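Local coordinates for cellulose 1,4-beta-cellobiosidase (Thermobifida fusca, PDB 4JJJ), which probably hydrolyses cellulose to cellobiose as a family 48 cellobiohydrolase, the chain here being the (alpha/alpha)6 catalytic domain of a longer secreted enzyme, at residues V34-V39 with N593-P598; F463-D468 with S494-V499; P544-W549 with A612-R617. The protein carries 1 engineered substitution. One frame throughout, in Å; residues are numbered along the deposited sequence.

Interaction 1: residues V34-V39 with N593-P598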
loop_
_atom_site.group_PDB
_atom_site.type_symbol
_atom_site.label_atom_id
_atom_site.label_comp_id
_atom_site.label_asym_id
_atom_site.label_seq_id
_atom_site.Cartn_x
_atom_site.Cartn_y
_atom_site.Cartn_z
ATOM N N VAL A 34 3.384 11.376 -13.403
ATOM C CA VAL A 34 3.228 12.456 -14.358
ATOM C C VAL A 34 2.489 11.971 -15.616
ATOM O O VAL A 34 1.487 12.626 -16.069
ATOM C CB VAL A 34 4.600 13.077 -14.720
ATOM C CG1 VAL A 34 4.437 14.011 -15.898
ATOM C CG2 VAL A 34 5.223 13.811 -13.569
ATOM N N GLU A 35 2.882 10.809 -16.087
ATOM C CA GLU A 35 2.320 10.162 -17.259
ATOM C C GLU A 35 0.977 9.557 -16.878
ATOM O O GLU A 35 0.840 9.014 -15.791
ATOM C CB GLU A 35 3.304 9.098 -17.855
ATOM C CG GLU A 35 4.663 9.600 -18.261
ATOM C CD GLU A 35 5.606 9.848 -17.066
ATOM O OE1 GLU A 35 5.383 9.249 -15.977
ATOM O OE2 GLU A 35 6.571 10.628 -17.336
ATOM N N THR A 36 -0.009 9.608 -17.790
ATOM C CA THR A 36 -1.318 9.130 -17.524
ATOM C C THR A 36 -1.549 7.657 -17.776
ATOM O O THR A 36 -2.340 7.052 -17.102
ATOM C CB THR A 36 -2.343 9.971 -18.262
ATOM O OG1 THR A 36 -1.947 10.060 -19.651
ATOM C CG2 THR A 36 -2.509 11.320 -17.603
ATOM N N MET A 37 -0.865 7.089 -18.774
ATOM C CA MET A 37 -1.120 5.648 -19.173
ATOM C C MET A 37 -0.192 4.720 -18.412
ATOM O O MET A 37 0.967 4.490 -18.828
ATOM C CB MET A 37 -1.055 5.425 -20.666
ATOM C CG MET A 37 -1.448 3.984 -21.091
ATOM S SD MET A 37 -1.838 3.830 -22.844
ATOM C CE MET A 37 -2.177 2.098 -22.926
ATOM N N ILE A 38 -0.743 4.162 -17.340
ATOM C CA ILE A 38 0.000 3.337 -16.448
ATOM C C ILE A 38 -0.995 2.482 -15.695
ATOM O O ILE A 38 -1.984 2.981 -15.164
ATOM C CB ILE A 38 0.898 4.201 -15.472
ATOM C CG1 ILE A 38 1.717 3.285 -14.525
ATOM C CG2 ILE A 38 0.102 5.216 -14.719
ATOM C CD1 ILE A 38 2.859 4.060 -13.918
ATOM N N VAL A 39 -0.738 1.166 -15.661
ATOM C CA VAL A 39 -1.671 0.221 -15.100
ATOM C C VAL A 39 -0.877 -0.831 -14.280
ATOM O O VAL A 39 -0.122 -1.661 -14.823
ATOM C CB VAL A 39 -2.515 -0.509 -16.196
ATOM C CG1 VAL A 39 -3.476 -1.473 -15.591
ATOM C CG2 VAL A 39 -3.190 0.592 -17.096
ATOM N N ASN A 593 -7.886 8.227 -26.022
ATOM C CA ASN A 593 -7.391 9.584 -26.268
ATOM C C ASN A 593 -6.041 9.864 -25.661
ATOM O O ASN A 593 -5.517 10.950 -25.791
ATOM C CB ASN A 593 -8.431 10.585 -25.764
ATOM C CG ASN A 593 -9.816 10.249 -26.354
ATOM O OD1 ASN A 593 -9.915 9.999 -27.582
ATOM N ND2 ASN A 593 -10.814 9.983 -25.484
ATOM N N ASP A 594 -5.458 8.879 -24.974
ATOM C CA ASP A 594 -4.183 9.069 -24.299
ATOM C C ASP A 594 -3.056 9.248 -25.277
ATOM O O ASP A 594 -2.989 8.588 -26.315
ATOM C CB ASP A 594 -3.876 7.860 -23.420
ATOM C CG ASP A 594 -2.767 8.144 -22.400
ATOM O OD1 ASP A 594 -1.597 8.066 -22.829
ATOM O OD2 ASP A 594 -3.153 8.314 -21.193
ATOM N N PRO A 595 -2.077 10.111 -24.985
ATOM C CA PRO A 595 -0.987 10.201 -25.949
ATOM C C PRO A 595 -0.200 8.947 -26.216
ATOM O O PRO A 595 0.386 8.830 -27.281
ATOM C CB PRO A 595 -0.128 11.315 -25.418
ATOM C CG PRO A 595 -0.473 11.424 -23.999
ATOM C CD PRO A 595 -1.923 11.001 -23.845
ATOM N N LEU A 596 -0.193 7.989 -25.243
ATOM C CA LEU A 596 0.561 6.735 -25.497
ATOM C C LEU A 596 -0.255 5.726 -26.285
ATOM O O LEU A 596 0.265 4.694 -26.694
ATOM C CB LEU A 596 0.995 6.208 -24.114
ATOM C CG LEU A 596 1.945 5.010 -24.174
ATOM C CD1 LEU A 596 3.287 5.448 -24.635
ATOM C CD2 LEU A 596 2.118 4.444 -22.767
ATOM N N TRP A 597 -1.545 5.942 -26.370
ATOM C CA TRP A 597 -2.448 4.945 -26.910
ATOM C C TRP A 597 -2.034 4.486 -28.323
ATOM O O TRP A 597 -1.957 3.265 -28.598
ATOM C CB TRP A 597 -3.916 5.313 -26.842
ATOM C CG TRP A 597 -4.756 4.323 -27.484
ATOM C CD1 TRP A 597 -5.359 4.465 -28.689
ATOM C CD2 TRP A 597 -5.063 3.015 -27.050
ATOM N NE1 TRP A 597 -6.082 3.367 -29.013
ATOM C CE2 TRP A 597 -5.862 2.421 -28.063
ATOM C CE3 TRP A 597 -4.728 2.252 -25.929
ATOM C CZ2 TRP A 597 -6.336 1.115 -28.024
ATOM C CZ3 TRP A 597 -5.218 0.912 -25.879
ATOM C CH2 TRP A 597 -5.981 0.377 -26.911
ATOM N N PRO A 598 -1.749 5.444 -29.235
ATOM C CA PRO A 598 -1.428 4.930 -30.562
ATOM C C PRO A 598 -0.263 3.943 -30.618
ATOM O O PRO A 598 -0.255 2.984 -31.379
ATOM C CB PRO A 598 -1.140 6.208 -31.378
ATOM C CG PRO A 598 -1.954 7.247 -30.705
ATOM C CD PRO A 598 -1.763 6.910 -29.222
HETATM O O HOH W 1 0.448 8.498 -21.084
#

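Interaction 2: residues F463-D468 with S494-V499. With ZN (zinc ion), chain B; BGC (beta-D-glucopyranose), chain C; GLC (alpha-D-glucopyranose), chain D.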
loop_
_atom_site.group_PDB
_atom_site.type_symbol
_atom_site.label_atom_id
_atom_site.label_comp_id
_atom_site.label_asym_id
_atom_site.label_seq_id
_atom_site.Cartn_x
_atom_site.Cartn_y
_atom_site.Cartn_z
ATOM N N PHE A 463 23.380 0.142 -14.863
ATOM C CA PHE A 463 23.221 -0.554 -13.595
ATOM C C PHE A 463 21.985 -1.450 -13.641
ATOM O O PHE A 463 21.092 -1.224 -14.460
ATOM C CB PHE A 463 23.007 0.510 -12.472
ATOM C CG PHE A 463 21.611 1.077 -12.360
ATOM C CD1 PHE A 463 20.682 0.540 -11.508
ATOM C CD2 PHE A 463 21.222 2.149 -13.196
ATOM C CE1 PHE A 463 19.481 1.091 -11.430
ATOM C CE2 PHE A 463 19.945 2.708 -13.080
ATOM C CZ PHE A 463 19.086 2.140 -12.208
ATOM N N GLN A 464 21.911 -2.378 -12.698
ATOM C CA GLN A 464 20.739 -3.260 -12.629
ATOM C C GLN A 464 20.473 -3.627 -11.170
ATOM O O GLN A 464 21.407 -3.924 -10.421
ATOM C CB GLN A 464 21.019 -4.590 -13.394
ATOM C CG GLN A 464 21.320 -4.451 -14.901
ATOM C CD GLN A 464 20.027 -4.484 -15.625
ATOM O OE1 GLN A 464 19.481 -5.568 -15.891
ATOM N NE2 GLN A 464 19.396 -3.373 -15.718
ATOM N N VAL A 465 19.197 -3.659 -10.795
ATOM C CA VAL A 465 18.779 -4.132 -9.495
ATOM C C VAL A 465 17.756 -5.245 -9.688
ATOM O O VAL A 465 17.125 -5.346 -10.786
ATOM C CB VAL A 465 18.135 -2.971 -8.659
ATOM C CG1 VAL A 465 19.197 -1.857 -8.464
ATOM C CG2 VAL A 465 16.908 -2.396 -9.340
ATOM N N PRO A 466 17.551 -6.075 -8.669
ATOM C CA PRO A 466 16.503 -7.118 -8.787
ATOM C C PRO A 466 15.121 -6.583 -9.051
ATOM O O PRO A 466 14.746 -5.546 -8.564
ATOM C CB PRO A 466 16.622 -7.898 -7.479
ATOM C CG PRO A 466 18.027 -7.561 -7.006
ATOM C CD PRO A 466 18.278 -6.165 -7.420
ATOM N N SER A 467 14.320 -7.329 -9.807
ATOM C CA SER A 467 12.980 -6.990 -10.138
ATOM C C SER A 467 11.997 -8.098 -9.763
ATOM O O SER A 467 11.218 -7.960 -8.807
ATOM C CB SER A 467 12.861 -6.609 -11.634
ATOM O OG SER A 467 11.470 -6.438 -11.936
ATOM N N ASP A 468 12.073 -9.253 -10.409
ATOM C CA ASP A 468 11.108 -10.332 -10.156
ATOM C C ASP A 468 11.754 -11.447 -9.392
ATOM O O ASP A 468 12.893 -11.872 -9.713
ATOM C CB ASP A 468 10.550 -10.856 -11.499
ATOM C CG ASP A 468 9.344 -11.736 -11.355
ATOM O OD1 ASP A 468 8.407 -11.445 -10.548
ATOM O OD2 ASP A 468 9.303 -12.710 -12.168
ATOM N N SER A 494 14.465 -11.745 -12.779
ATOM C CA SER A 494 14.591 -10.586 -13.696
ATOM C C SER A 494 15.168 -9.437 -12.926
ATOM O O SER A 494 15.109 -9.428 -11.668
ATOM C CB SER A 494 13.320 -10.209 -14.318
ATOM O OG SER A 494 12.462 -9.509 -13.514
ATOM N N TYR A 495 15.730 -8.526 -13.681
ATOM C CA TYR A 495 16.398 -7.302 -13.217
ATOM C C TYR A 495 15.819 -6.111 -13.934
ATOM O O TYR A 495 15.169 -6.249 -14.940
ATOM C CB TYR A 495 17.941 -7.387 -13.412
ATOM C CG TYR A 495 18.536 -8.552 -12.679
ATOM C CD1 TYR A 495 19.122 -8.409 -11.422
ATOM C CD2 TYR A 495 18.508 -9.868 -13.240
ATOM C CE1 TYR A 495 19.663 -9.497 -10.748
ATOM C CE2 TYR A 495 19.043 -10.960 -12.541
ATOM C CZ TYR A 495 19.633 -10.725 -11.286
ATOM O OH TYR A 495 20.185 -11.764 -10.562
ATOM N N SER A 496 15.999 -4.915 -13.366
ATOM C CA SER A 496 15.487 -3.665 -13.951
ATOM C C SER A 496 16.424 -2.508 -13.607
ATOM O O SER A 496 17.395 -2.661 -12.892
ATOM C CB SER A 496 14.109 -3.383 -13.393
ATOM O OG SER A 496 14.253 -2.742 -12.195
ATOM N N GLN A 497 16.020 -1.344 -14.103
ATOM C CA GLN A 497 16.552 -0.063 -13.675
ATOM C C GLN A 497 15.485 0.813 -12.908
ATOM O O GLN A 497 15.470 2.034 -12.982
ATOM C CB GLN A 497 17.077 0.705 -14.901
ATOM C CG GLN A 497 18.286 0.013 -15.531
ATOM C CD GLN A 497 18.985 0.930 -16.486
ATOM O OE1 GLN A 497 18.340 1.564 -17.320
ATOM N NE2 GLN A 497 20.299 0.987 -16.414
ATOM N N ASP A 498 14.585 0.133 -12.234
ATOM C CA ASP A 498 13.486 0.821 -11.549
ATOM C C ASP A 498 14.106 1.785 -10.539
ATOM O O ASP A 498 14.722 1.359 -9.616
ATOM C CB ASP A 498 12.586 -0.215 -10.921
ATOM C CG ASP A 498 11.437 0.340 -10.233
ATOM O OD1 ASP A 498 11.569 1.344 -9.503
ATOM O OD2 ASP A 498 10.320 -0.283 -10.285
ATOM N N VAL A 499 13.810 3.050 -10.743
ATOM C CA VAL A 499 14.564 4.081 -9.982
ATOM C C VAL A 499 14.055 4.139 -8.528
ATOM O O VAL A 499 14.808 4.547 -7.645
ATOM C CB VAL A 499 14.590 5.452 -10.650
ATOM C CG1 VAL A 499 15.278 5.315 -12.030
ATOM C CG2 VAL A 499 13.189 6.049 -10.781
HETATM ZN ZN ZN B . 7.834 -14.075 -12.180
HETATM C C2 BGC C . 6.234 -3.713 -10.507
HETATM C C3 BGC C . 5.051 -2.941 -9.933
HETATM C C4 BGC C . 5.476 -1.513 -9.531
HETATM C C5 BGC C . 6.324 -0.759 -10.574
HETATM C C6 BGC C . 7.002 0.494 -10.017
HETATM C C1 BGC C . 6.959 -2.900 -11.553
HETATM O O1 BGC C . 8.112 -3.700 -11.976
HETATM O O2 BGC C . 5.639 -4.936 -11.055
HETATM O O3 BGC C . 4.496 -3.622 -8.804
HETATM O O4 BGC C . 4.350 -0.683 -9.239
HETATM O O5 BGC C . 7.370 -1.604 -11.054
HETATM O O6 BGC C . 7.957 0.208 -9.027
HETATM C C1 GLC D . 6.918 -2.567 -11.869
HETATM C C2 GLC D . 6.178 -3.458 -10.955
HETATM C C3 GLC D . 4.980 -2.707 -10.315
HETATM C C4 GLC D . 5.456 -1.433 -9.610
HETATM C C5 GLC D . 6.286 -0.652 -10.633
HETATM C C6 GLC D . 6.945 0.594 -10.119
HETATM O O1 GLC D . 5.970 -2.270 -12.816
HETATM O O2 GLC D . 5.552 -4.551 -11.760
HETATM O O3 GLC D . 4.234 -3.556 -9.458
HETATM O O4 GLC D . 4.317 -0.618 -9.260
HETATM O O5 GLC D . 7.363 -1.459 -11.115
HETATM O O6 GLC D . 7.864 0.237 -9.147
HETATM O O HOH W 2 17.483 -6.500 -17.403
HETATM O O HOH W 3 13.271 -3.472 -9.812
HETATM O O HOH W 4 10.915 -7.883 -14.631
HETATM O O HOH W 5 6.168 -12.818 -11.043
HETATM O O HOH W 6 7.834 -13.524 -12.085
HETATM O O HOH W 7 6.215 -12.952 -12.586
HETATM O O HOH W 8 8.674 -14.700 -10.432
HETATM O O HOH W 9 8.656 -15.559 -13.696
#

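Interaction 3: residues P544-W549 with A612-R617. With ZN (zinc ion), chain Y.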
loop_
_atom_site.group_PDB
_atom_site.type_symbol
_atom_site.label_atom_id
_atom_site.label_comp_id
_atom_site.label_asym_id
_atom_site.label_seq_id
_atom_site.Cartn_x
_atom_site.Cartn_y
_atom_site.Cartn_z
ATOM N N PRO A 544 14.604 3.709 -18.970
ATOM C CA PRO A 544 13.642 2.971 -19.787
ATOM C C PRO A 544 12.967 1.768 -19.190
ATOM O O PRO A 544 13.572 0.963 -18.516
ATOM C CB PRO A 544 14.534 2.459 -20.997
ATOM C CG PRO A 544 15.836 3.221 -20.858
ATOM C CD PRO A 544 15.991 3.587 -19.438
ATOM N N GLU A 545 11.650 1.668 -19.426
ATOM C CA GLU A 545 10.903 0.446 -19.080
ATOM C C GLU A 545 9.963 0.119 -20.255
ATOM O O GLU A 545 9.609 1.007 -21.047
ATOM C CB GLU A 545 10.241 0.540 -17.728
ATOM C CG GLU A 545 9.060 1.316 -17.657
ATOM C CD GLU A 545 8.376 1.383 -16.284
ATOM O OE1 GLU A 545 8.963 2.197 -15.581
ATOM O OE2 GLU A 545 7.303 0.779 -15.959
ATOM N N GLN A 546 9.572 -1.135 -20.317
ATOM C CA GLN A 546 8.749 -1.619 -21.437
ATOM C C GLN A 546 7.603 -2.491 -20.909
ATOM O O GLN A 546 7.716 -3.729 -20.865
ATOM C CB GLN A 546 9.636 -2.313 -22.454
ATOM C CG GLN A 546 8.892 -2.710 -23.705
ATOM C CD GLN A 546 9.820 -3.411 -24.701
ATOM O OE1 GLN A 546 10.533 -4.348 -24.303
ATOM N NE2 GLN A 546 9.818 -2.987 -25.980
ATOM N N PRO A 547 6.508 -1.826 -20.511
ATOM C CA PRO A 547 5.382 -2.525 -19.894
ATOM C C PRO A 547 4.630 -3.396 -20.916
ATOM O O PRO A 547 4.804 -3.293 -22.135
ATOM C CB PRO A 547 4.456 -1.407 -19.360
ATOM C CG PRO A 547 5.043 -0.196 -19.828
ATOM C CD PRO A 547 6.385 -0.362 -20.412
ATOM N N SER A 548 3.875 -4.386 -20.441
ATOM C CA SER A 548 3.013 -5.168 -21.347
ATOM C C SER A 548 1.564 -4.743 -21.225
ATOM O O SER A 548 1.088 -4.456 -20.159
ATOM C CB SER A 548 3.120 -6.680 -21.146
ATOM O OG SER A 548 2.682 -7.073 -19.887
ATOM N N TRP A 549 0.863 -4.846 -22.343
ATOM C CA TRP A 549 -0.469 -4.305 -22.534
ATOM C C TRP A 549 -1.512 -5.315 -23.063
ATOM O O TRP A 549 -2.623 -4.900 -23.336
ATOM C CB TRP A 549 -0.368 -3.180 -23.588
ATOM C CG TRP A 549 0.512 -2.072 -23.131
ATOM C CD1 TRP A 549 1.798 -1.843 -23.554
ATOM C CD2 TRP A 549 0.231 -1.064 -22.115
ATOM N NE1 TRP A 549 2.309 -0.734 -22.876
ATOM C CE2 TRP A 549 1.387 -0.247 -22.006
ATOM C CE3 TRP A 549 -0.880 -0.764 -21.296
ATOM C CZ2 TRP A 549 1.482 0.780 -21.108
ATOM C CZ3 TRP A 549 -0.794 0.293 -20.414
ATOM C CH2 TRP A 549 0.387 1.069 -20.350
ATOM N N ALA A 612 6.709 -3.125 -28.232
ATOM C CA ALA A 612 5.979 -2.418 -27.219
ATOM C C ALA A 612 6.711 -1.107 -26.871
ATOM O O ALA A 612 7.937 -1.072 -26.920
ATOM C CB ALA A 612 5.817 -3.307 -26.002
ATOM N N PRO A 613 5.951 -0.041 -26.578
ATOM C CA PRO A 613 6.617 1.221 -26.350
ATOM C C PRO A 613 7.581 1.121 -25.125
ATOM O O PRO A 613 7.306 0.463 -24.152
ATOM C CB PRO A 613 5.511 2.250 -26.083
ATOM C CG PRO A 613 4.298 1.472 -25.869
ATOM C CD PRO A 613 4.464 0.098 -26.544
ATOM N N ILE A 614 8.683 1.804 -25.274
ATOM C CA ILE A 614 9.667 1.987 -24.179
ATOM C C ILE A 614 9.442 3.384 -23.680
ATOM O O ILE A 614 9.430 4.386 -24.429
ATOM C CB ILE A 614 11.113 1.802 -24.689
ATOM C CG1 ILE A 614 11.237 0.414 -25.214
ATOM C CG2 ILE A 614 12.130 2.049 -23.518
ATOM C CD1 ILE A 614 12.538 0.111 -25.945
ATOM N N VAL A 615 9.192 3.482 -22.361
ATOM C CA VAL A 615 8.770 4.736 -21.752
ATOM C C VAL A 615 9.733 5.068 -20.607
ATOM O O VAL A 615 10.379 4.182 -20.066
ATOM C CB VAL A 615 7.325 4.612 -21.227
ATOM C CG1 VAL A 615 6.316 4.281 -22.325
ATOM C CG2 VAL A 615 7.190 3.589 -20.131
ATOM N N GLU A 616 9.796 6.344 -20.239
ATOM C CA GLU A 616 10.620 6.787 -19.134
ATOM C C GLU A 616 9.645 7.463 -18.157
ATOM O O GLU A 616 9.247 8.637 -18.378
ATOM C CB GLU A 616 11.769 7.689 -19.546
ATOM C CG GLU A 616 12.788 6.942 -20.402
ATOM C CD GLU A 616 14.166 7.438 -20.417
ATOM O OE1 GLU A 616 14.485 8.326 -19.622
ATOM O OE2 GLU A 616 14.947 6.787 -21.176
ATOM N N ARG A 617 9.178 6.725 -17.121
ATOM C CA ARG A 617 8.087 7.179 -16.296
ATOM C C ARG A 617 8.600 7.923 -15.020
ATOM O O ARG A 617 9.685 7.599 -14.493
ATOM C CB ARG A 617 7.223 5.974 -15.839
ATOM C CG ARG A 617 6.353 5.460 -16.975
ATOM C CD ARG A 617 5.907 4.088 -16.730
ATOM N NE ARG A 617 4.730 3.749 -17.551
ATOM C CZ ARG A 617 4.083 2.583 -17.434
ATOM N NH1 ARG A 617 4.583 1.582 -16.711
ATOM N NH2 ARG A 617 2.939 2.396 -18.106
HETATM ZN ZN ZN Y . 16.752 7.225 -20.679
HETATM O O HOH W 10 10.441 4.167 -16.543
HETATM O O HOH W 11 5.081 -0.848 -23.485
HETATM O O HOH W 12 17.299 6.845 -18.760
HETATM O O HOH W 13 17.618 8.958 -21.310
HETATM O O HOH W 14 17.715 5.990 -21.828
#

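Interaction 1: residues V34-V39 with N593-P598
T36 and M37, on the loop between strands 27-30 and 47-49, meet the turn that leads into helix 597-604 of this (alpha/alpha)6 domain, with D594 as its capping residue. D594 to W597 form a type I beta turn, set by the backbone angles of P595 and L596 and closed by the bond from W597 N to D594 O at 3.0 Å. Separately, L596 N gives a capping bond to D594 OD1, 2.8 Å long and nearly straight at 170°. OD1 takes it on the anti lone pair, away from OD2.

The polar part of the contact uses both oxygens of this same carboxylate. T36 OG1 donates to D594 OD2 over 2.6 Å, and it comes from above the carboxylate plane, 36° out of it, while the two side chains run past each other in opposite directions. With CG anti to the backbone nitrogen (chi1 -164°), the carboxylate gives OD1 to L596 N and OD2 to T36 OG1. A water bridges the segments as well: it accepts from M37 N at 3.0 Å and donates to D594 OD1 at 2.7 Å. Close by, T36 packs on H46, a ligand of a bound zinc ion.

The apolar part belongs to M37, a buried residue that also packs against W549. It is modelled in two conformers; in one of them the chain is extended throughout and crosses L596 at about a right angle, its SD 3.9 Å from L596 CB. In that conformer M37 CE ends at the edge of the W597 indole, near the ring plane, 3.9 Å from W597 CE3.

Interaction 2: residues F463-D468 with S494-V499
F463 O is gripped by two side-chain amides at the point where a two-stranded antiparallel hairpin, strands 465-473 and 488-496, opens toward helix 499-516. Q497 NE2 reaches F463 O across the contact at 3.1 Å, in the carbonyl plane and on a lone pair. From the same segment as F463, Q464 NE2 comes to F463 O at 3.0 Å in one of the two modelled conformers of Q464, tilted 26° from that plane. Q497 also covers one face of the F463 ring: its CG lies 4.2 Å from the centroid, a CH-pi contact, with ring and amide planes 24° apart. Q497 NE2 donates to Q461 O too, so both oxygens fix the amide's rotation.

The ladder is read from its backbone bonds. V465 and S496 are a hydrogen-bonded pair, V465 N to S496 O being 2.9 Å long and S496 N to V465 O 2.8 Å. P466 and Y495 follow as a non-hydrogen-bonded pair whose side chains diverge. Next, S494 O accepts from S467 N and D468 N, both on the same face of its carbonyl plane.

In one of two modelled conformers of D468, its OD2 binds a zinc ion at 2.0 Å, the rest of whose shell is largely water.

At the end of strand 488-496, S496 OG, between its backbone nitrogen and carbonyl carbon (chi1 84°), accepts from D498 N, an ST turn. That bond holds the backbone of D498 just where this residue N-caps helix 499-516, its OD1 accepting from V501 N. The other oxygen of the cap residue faces the glycan pocket: D498 OD2 lies 2.7 Å from O6 of a beta-D-glucopyranose and 2.8 Å from O6 of the alternative alpha-D-glucopyranose modelled in the same place.

Interaction 3: residues P544-W549 with A612-R617
The R617 guanidinium has P547 CG over one face, 3.6 Å from NH1, while E545 OE2 and W549 CH2 sit at its edge. R617 NH1 makes a salt bridge to E545 OE2 at 2.9 Å, entering from 54° above the carboxylate plane, with the two planes 74° apart. The same oxygen also pairs with R619, a residue of the glycan pocket, so two arginines share one carboxylate. W549 meets R617 from the opposite direction, its ring 80° from the guanidinium plane. At the indole edge a water in the ring plane accepts from W549 NE1 and donates to P547 O and to P613 O.

The backbones form a single antiparallel bridge, E545 with V615, a hydrogen-bonded pair with bonds of 2.9 Å (E545 N to V615 O) and 2.8 Å (V615 N to E545 O). Farther along, Q546 NE2 donates to A612 O at 2.8 Å; A612 O lies in the amide plane of Q546, while NE2 is tilted from the carbonyl plane of A612. E616 OE2 binds a zinc ion at 1.9 Å.

The bridge joins the loop after helix 519-533 to the loop leading into helix 620-637, with W549 and P613 resting on V600 of helix 597-604.

In the fold
From the N terminus, the loop after strand 27-30 meets a partner 554 residues on: interaction 1 closes that very long loop against the turn into helix 597-604. Interaction 2 is nested wholly inside it, a local closure of 26 residues at the base of the hairpin. Interaction 3 starts after interaction 2 has closed, spans 63 residues and crosses interaction 1, since 544-549 precedes 593-598 and 612-617 follows it. The crossing pair touch: M37 O lies 3.0 Å from R617 NH2, a probable hydrogen bond. Interaction 2 meets interaction 3 through Q497 and P544. Together they tie the early loop, the hairpin, the loop after helix 519-533 and the loops flanking helix 597-604.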